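Local coordinates for Slr0280 protein (Synechocystis sp., PDB 5H3K) that is of unknown function but carries a phosphodiester glycosidase (NAGPA-type) region, so it may cleave a sugar from a phosphodiester, at residues T78-D82 against T83-Q87; L125-T128 against S129-Q132; G588-D592 against R593-T597. All blocks are in the same frame, centred on the assembly; numbering follows the deposited sequence.

Contact 1: T78-D82 against T83-Q87; sequences TGLGD and TGAMQ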
loop_
_atom_site.group_PDB
_atom_site.type_symbol
_atom_site.label_atom_id
_atom_site.label_comp_id
_atom_site.label_asym_id
_atom_site.label_seq_id
_atom_site.Cartn_x
_atom_site.Cartn_y
_atom_site.Cartn_z
ATOM N N THR A 78 -21.509 17.418 7.610
ATOM C CA THR A 78 -20.099 17.083 7.769
ATOM C C THR A 78 -19.875 15.624 7.444
ATOM O O THR A 78 -20.576 14.740 7.968
ATOM C CB THR A 78 -19.599 17.345 9.199
ATOM O OG1 THR A 78 -19.874 18.705 9.559
ATOM C CG2 THR A 78 -18.085 17.091 9.284
ATOM N N GLY A 79 -18.895 15.372 6.579
ATOM C CA GLY A 79 -18.550 14.022 6.178
ATOM C C GLY A 79 -17.108 13.702 6.539
ATOM O O GLY A 79 -16.249 14.575 6.475
ATOM N N LEU A 80 -16.849 12.456 6.933
ATOM C CA LEU A 80 -15.496 12.005 7.258
ATOM C C LEU A 80 -15.170 10.803 6.376
ATOM O O LEU A 80 -16.039 9.969 6.133
ATOM C CB LEU A 80 -15.422 11.557 8.720
ATOM C CG LEU A 80 -15.887 12.542 9.788
ATOM C CD1 LEU A 80 -15.582 11.983 11.161
ATOM C CD2 LEU A 80 -15.201 13.861 9.599
ATOM N N GLY A 81 -13.930 10.707 5.901
ATOM C CA GLY A 81 -13.499 9.504 5.192
ATOM C C GLY A 81 -13.824 8.260 5.997
ATOM O O GLY A 81 -13.507 8.193 7.192
ATOM N N ASP A 82 -14.480 7.286 5.367
ATOM C CA ASP A 82 -15.028 6.156 6.115
ATOM C C ASP A 82 -13.986 5.362 6.895
ATOM O O ASP A 82 -14.172 5.068 8.084
ATOM C CB ASP A 82 -15.921 5.251 5.220
ATOM C CG ASP A 82 -15.161 4.498 4.123
ATOM O OD1 ASP A 82 -14.035 4.875 3.703
ATOM O OD2 ASP A 82 -15.740 3.492 3.651
ATOM N N THR A 83 -12.874 5.043 6.239
ATOM C CA THR A 83 -11.839 4.256 6.891
ATOM C C THR A 83 -11.183 5.085 7.989
ATOM O O THR A 83 -10.673 4.541 8.978
ATOM C CB THR A 83 -10.806 3.727 5.874
ATOM O OG1 THR A 83 -10.317 4.812 5.076
ATOM C CG2 THR A 83 -11.444 2.705 4.953
ATOM N N GLY A 84 -11.222 6.404 7.829
ATOM C CA GLY A 84 -10.699 7.310 8.842
ATOM C C GLY A 84 -11.620 7.399 10.045
ATOM O O GLY A 84 -11.163 7.371 11.192
ATOM N N ALA A 85 -12.925 7.487 9.796
ATOM C CA ALA A 85 -13.893 7.529 10.892
ATOM C C ALA A 85 -13.831 6.226 11.682
ATOM O O ALA A 85 -13.924 6.224 12.913
ATOM C CB ALA A 85 -15.300 7.769 10.364
ATOM N N MET A 86 -13.661 5.119 10.962
ATOM C CA MET A 86 -13.576 3.806 11.575
ATOM C C MET A 86 -12.386 3.735 12.521
ATOM O O MET A 86 -12.509 3.272 13.662
ATOM C CB MET A 86 -13.455 2.730 10.494
ATOM C CG MET A 86 -13.452 1.310 11.044
ATOM S SD MET A 86 -13.298 0.059 9.751
ATOM C CE MET A 86 -11.620 0.385 9.173
ATOM N N GLN A 87 -11.242 4.233 12.064
ATOM C CA GLN A 87 -10.001 4.038 12.804
ATOM C C GLN A 87 -9.728 5.058 13.882
ATOM O O GLN A 87 -9.033 4.756 14.848
ATOM C CB GLN A 87 -8.819 3.947 11.845
ATOM C CG GLN A 87 -8.792 2.609 11.153
ATOM C CD GLN A 87 -7.637 2.464 10.219
ATOM O OE1 GLN A 87 -6.517 2.900 10.508
ATOM N NE2 GLN A 87 -7.894 1.850 9.079
#
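D82 folds its carboxylate back onto the peptide nitrogen of T83, at the corner where strand 75-81 turns straight into helix 82-89. Its CG sits between the backbone N and the carbonyl carbon (chi1 67°), which carries D82 OD1 to 2.8 Å from T83 N. The N-H...O angle of only 125° marks this bond as weak, and the group has other partners: OD2 forms a salt bridge with R123 and OD1 a hydrogen bond with W275 NE1. The same OD1 lies 3.6 Å from T83 CG2, and T83 OG1 is bonded to L586 O. Two backbone bonds build the first helical turn. A85 N reaches G81 O at 2.8 Å, meeting the carbonyl nearly head on, and M86 N reaches D82 O at 2.9 Å with the donor tilted from the carbonyl plane. A85 CB points back at the strand, 4.1 Å from L80 CB, and so adds the apolar part of the contact. The axes of the short strand and helix segments pass 6.2 Å apart at 83°. With G81 at the N-cap position, this is a tight strand-to-helix corner in which the last strand residue, G81, and the first helical residue, D82, supply the carbonyls of the first turn.

Contact 2: L125-T128 against S129-Q132; sequences LDVT and SLLQ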
loop_
_atom_site.group_PDB
_atom_site.type_symbol
_atom_site.label_atom_id
_atom_site.label_comp_id
_atom_site.label_asym_id
_atom_site.label_seq_id
_atom_site.Cartn_x
_atom_site.Cartn_y
_atom_site.Cartn_z
ATOM N N LEU A 125 -18.502 9.737 4.894
ATOM C CA LEU A 125 -19.727 9.381 5.613
ATOM C C LEU A 125 -20.313 10.621 6.284
ATOM O O LEU A 125 -19.616 11.333 7.000
ATOM C CB LEU A 125 -19.461 8.289 6.668
ATOM C CG LEU A 125 -18.846 6.947 6.239
ATOM C CD1 LEU A 125 -18.754 5.971 7.424
ATOM C CD2 LEU A 125 -19.603 6.296 5.080
ATOM N N ASP A 126 -21.594 10.885 6.044
ATOM C CA ASP A 126 -22.269 12.044 6.638
ATOM C C ASP A 126 -22.555 11.741 8.108
ATOM O O ASP A 126 -23.473 10.976 8.432
ATOM C CB ASP A 126 -23.562 12.343 5.862
ATOM C CG ASP A 126 -24.273 13.609 6.342
ATOM O OD1 ASP A 126 -24.168 13.959 7.535
ATOM O OD2 ASP A 126 -24.956 14.253 5.516
ATOM N N VAL A 127 -21.756 12.332 8.996
ATOM C CA VAL A 127 -21.854 12.040 10.429
ATOM C C VAL A 127 -22.632 13.116 11.191
ATOM O O VAL A 127 -22.645 13.120 12.425
ATOM C CB VAL A 127 -20.453 11.868 11.076
ATOM C CG1 VAL A 127 -19.708 10.695 10.433
ATOM C CG2 VAL A 127 -19.650 13.157 10.961
ATOM N N THR A 128 -23.285 14.011 10.449
ATOM C CA THR A 128 -23.988 15.156 11.041
ATOM C C THR A 128 -25.028 14.746 12.083
ATOM O O THR A 128 -25.037 15.271 13.198
ATOM C CB THR A 128 -24.675 16.021 9.962
ATOM O OG1 THR A 128 -23.774 16.236 8.873
ATOM C CG2 THR A 128 -25.085 17.370 10.535
ATOM N N SER A 129 -25.897 13.806 11.724
ATOM C CA SER A 129 -26.934 13.351 12.648
ATOM C C SER A 129 -26.367 12.505 13.772
ATOM O O SER A 129 -26.783 12.622 14.932
ATOM C CB SER A 129 -28.010 12.567 11.906
ATOM O OG SER A 129 -28.811 13.447 11.139
ATOM N N LEU A 130 -25.421 11.642 13.413
ATOM C CA LEU A 130 -24.770 10.756 14.366
ATOM C C LEU A 130 -24.244 11.527 15.566
ATOM O O LEU A 130 -24.374 11.088 16.707
ATOM C CB LEU A 130 -23.602 10.042 13.685
ATOM C CG LEU A 130 -22.854 8.990 14.499
ATOM C CD1 LEU A 130 -23.777 7.838 14.843
ATOM C CD2 LEU A 130 -21.655 8.493 13.710
ATOM N N LEU A 131 -23.652 12.683 15.297
ATOM C CA LEU A 131 -22.940 13.442 16.323
ATOM C C LEU A 131 -23.687 14.694 16.741
ATOM O O LEU A 131 -23.120 15.567 17.396
ATOM C CB LEU A 131 -21.564 13.845 15.806
ATOM C CG LEU A 131 -20.687 12.675 15.366
ATOM C CD1 LEU A 131 -19.369 13.185 14.814
ATOM C CD2 LEU A 131 -20.476 11.741 16.550
ATOM N N GLN A 132 -24.959 14.774 16.358
ATOM C CA GLN A 132 -25.753 15.986 16.564
ATOM C C GLN A 132 -25.873 16.392 18.037
ATOM O O GLN A 132 -25.839 17.580 18.367
ATOM C CB GLN A 132 -27.144 15.828 15.937
ATOM C CG GLN A 132 -27.679 17.112 15.317
ATOM C CD GLN A 132 -28.602 16.854 14.135
ATOM O OE1 GLN A 132 -29.474 15.981 14.192
ATOM N NE2 GLN A 132 -28.407 17.606 13.049
HETATM O O HOH W 1 -25.340 11.297 10.350
#
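An Asx turn at D126 runs into an alpha-turn in which V127 and L131 meet by backbone and side chain. D126 OD1 accepts from T128 N at 3.0 Å, which defines the Asx turn, and from T128 OG1 at 2.7 Å. The amide arrives nearly in line with the C-O bond, whereas the hydroxyl comes from the syn side, 28° out of the carboxylate plane. Two bonds thus grip one oxygen, and OD2 of the same residue is paired with R77 in a salt bridge. The alpha-turn is closed by L131 N, which donates to V127 O at 3.1 Å with an N-H...O angle of 144°. Beside this bond the side chains run alongside each other, pointing the same way: with chi1 at -61°, V127 CG2 lies between the backbone N and the carbonyl carbon, and this branch comes within 3.9 Å of L131 CD1. A type I beta turn from S129 to Q132 overlaps the alpha-turn, sharing S129 to L131, with Q132 N 3.2 Å from S129 O. Water 1 bridges D126 O, to which it donates at 2.7 Å, and L130 N, from which it accepts at 3.1 Å. The chain leaves strand 122-126, which lies between strands 112-119 and 75-81, and heads for strand 138-140. V127 packs on L80 of strand 75-81, L131 on W106, M146 and F176, and L130 on Q112 of strand 112-119.

Contact 3: G588-D592 against R593-T597; sequences GQLLD and RSPVT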
loop_
_atom_site.group_PDB
_atom_site.type_symbol
_atom_site.label_atom_id
_atom_site.label_comp_id
_atom_site.label_asym_id
_atom_site.label_seq_id
_atom_site.Cartn_x
_atom_site.Cartn_y
_atom_site.Cartn_z
ATOM N N GLY A 588 -6.830 6.399 1.996
ATOM C CA GLY A 588 -5.713 6.945 2.752
ATOM C C GLY A 588 -5.535 6.424 4.176
ATOM O O GLY A 588 -4.940 7.116 5.012
ATOM N N GLN A 589 -6.038 5.220 4.452
ATOM C CA GLN A 589 -5.841 4.568 5.748
ATOM C C GLN A 589 -5.437 3.130 5.519
ATOM O O GLN A 589 -5.941 2.492 4.607
ATOM C CB GLN A 589 -7.116 4.587 6.602
ATOM C CG GLN A 589 -7.731 5.974 6.798
ATOM C CD GLN A 589 -6.876 6.901 7.644
ATOM O OE1 GLN A 589 -5.922 6.473 8.306
ATOM N NE2 GLN A 589 -7.221 8.184 7.634
ATOM N N LEU A 590 -4.546 2.604 6.358
ATOM C CA LEU A 590 -4.188 1.184 6.261
ATOM C C LEU A 590 -5.312 0.289 6.747
ATOM O O LEU A 590 -5.901 0.537 7.808
ATOM C CB LEU A 590 -2.930 0.868 7.079
ATOM C CG LEU A 590 -1.579 1.393 6.613
ATOM C CD1 LEU A 590 -0.451 0.749 7.461
ATOM C CD2 LEU A 590 -1.376 1.142 5.126
ATOM N N LEU A 591 -5.597 -0.763 5.989
ATOM C CA LEU A 591 -6.678 -1.689 6.328
ATOM C C LEU A 591 -6.184 -2.900 7.098
ATOM O O LEU A 591 -6.919 -3.476 7.898
ATOM C CB LEU A 591 -7.361 -2.197 5.052
ATOM C CG LEU A 591 -8.127 -1.208 4.171
ATOM C CD1 LEU A 591 -8.842 -1.964 3.059
ATOM C CD2 LEU A 591 -9.119 -0.434 5.025
ATOM N N ASP A 592 -4.937 -3.284 6.849
ATOM C CA ASP A 592 -4.460 -4.628 7.179
ATOM C C ASP A 592 -3.562 -4.721 8.404
ATOM O O ASP A 592 -3.352 -5.818 8.930
ATOM C CB ASP A 592 -3.675 -5.183 5.989
ATOM C CG ASP A 592 -2.430 -4.352 5.680
ATOM O OD1 ASP A 592 -2.569 -3.130 5.423
ATOM O OD2 ASP A 592 -1.311 -4.913 5.702
ATOM N N ARG A 593 -2.986 -3.595 8.830
ATOM C CA ARG A 593 -2.084 -3.590 9.980
ATOM C C ARG A 593 -2.020 -2.192 10.550
ATOM O O ARG A 593 -2.445 -1.233 9.901
ATOM C CB ARG A 593 -0.670 -4.044 9.566
ATOM C CG ARG A 593 0.110 -3.007 8.734
ATOM C CD ARG A 593 1.287 -3.631 7.982
ATOM N NE ARG A 593 2.172 -4.360 8.883
ATOM C CZ ARG A 593 3.107 -5.235 8.513
ATOM N NH1 ARG A 593 3.329 -5.487 7.236
ATOM N NH2 ARG A 593 3.835 -5.856 9.443
ATOM N N SER A 594 -1.481 -2.065 11.762
ATOM C CA SER A 594 -1.288 -0.735 12.340
ATOM C C SER A 594 -0.166 0.001 11.633
ATOM O O SER A 594 0.870 -0.596 11.316
ATOM C CB SER A 594 -0.965 -0.828 13.831
ATOM O OG SER A 594 -2.115 -1.230 14.547
ATOM N N PRO A 595 -0.357 1.308 11.381
ATOM C CA PRO A 595 0.653 2.107 10.673
ATOM C C PRO A 595 2.048 1.989 11.273
ATOM O O PRO A 595 3.001 1.969 10.505
ATOM C CB PRO A 595 0.127 3.538 10.817
ATOM C CG PRO A 595 -1.378 3.354 10.835
ATOM C CD PRO A 595 -1.579 2.087 11.660
ATOM N N VAL A 596 2.180 1.875 12.597
ATOM C CA VAL A 596 3.522 1.758 13.199
ATOM C C VAL A 596 4.304 0.506 12.779
ATOM O O VAL A 596 5.529 0.494 12.855
ATOM C CB VAL A 596 3.507 1.834 14.758
ATOM C CG1 VAL A 596 2.959 3.175 15.217
ATOM C CG2 VAL A 596 2.713 0.664 15.354
ATOM N N THR A 597 3.601 -0.540 12.343
ATOM C CA THR A 597 4.249 -1.788 11.927
ATOM C C THR A 597 4.595 -1.842 10.434
ATOM O O THR A 597 5.198 -2.813 9.973
ATOM C CB THR A 597 3.381 -3.032 12.262
ATOM O OG1 THR A 597 2.195 -3.034 11.455
ATOM C CG2 THR A 597 2.991 -3.038 13.738
#
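L590 and R593 meet where the chain doubles back after the short strand 589-590. L590 extends CD1 into the bend, 3.7 Å from P595 CA and 4.0 Å from R593 CG, while its CB rests 3.6 Å from R593 O. The methyl therefore fills the angle between the arginine's aliphatic stem and the proline. R593 places CG between its backbone N and carbonyl carbon (chi1 73°) and bends at CD, which swings the guanidinium toward T597. There NE donates to T597 OG1 at 2.9 Å, with the hydroxyl 18° out of the guanidinium plane. That hydroxyl in turn gives its proton to S594 O at 2.8 Å, in the carbonyl plane and on a lone pair; T597 N bonds to the same oxygen, so S594 O has two donors. T597 O lies over one guanidinium face, offset toward its rim, and NH1 bonds to T582 O and G579 O. D592 runs beside R593, pointing the same way, but its carboxylate plane is turned 79° from the guanidinium and OD2 comes nearest to the stem, 3.7 Å from R593 CD. Its carboxylate is committed to H548 NE2 through OD2 and to L584 N through OD1. Around the bend, L591 packs on strand 291-300 and on T83 of helix 82-89, S594 and V596 lie against strand 177-182, and the chain goes on into strand 600-609.

Contacts 1 and 2 belong to neighbouring antiparallel strands, 75-81 and 122-126, and their centres are 11 Å apart. L125 N lies 2.8 Å from L80 O and T78 N lies 2.9 Å from T128 OG1, both probable hydrogen bonds, while D82 CB packs 3.5 Å from L125 CG. Contact 3 is joined to the helix of contact 1, with centres 15 Å apart: Q87 NE2 approaches L590 O at 2.7 Å, and T83 OG1 lies 3.3 Å from Q589 CG. Contacts 2 and 3 do not touch, their nearest atoms being about 11 Å apart. Contact 1 thus links the sheet carrying contact 2 to the phosphodiester glycosidase family region, in which contact 3 lies.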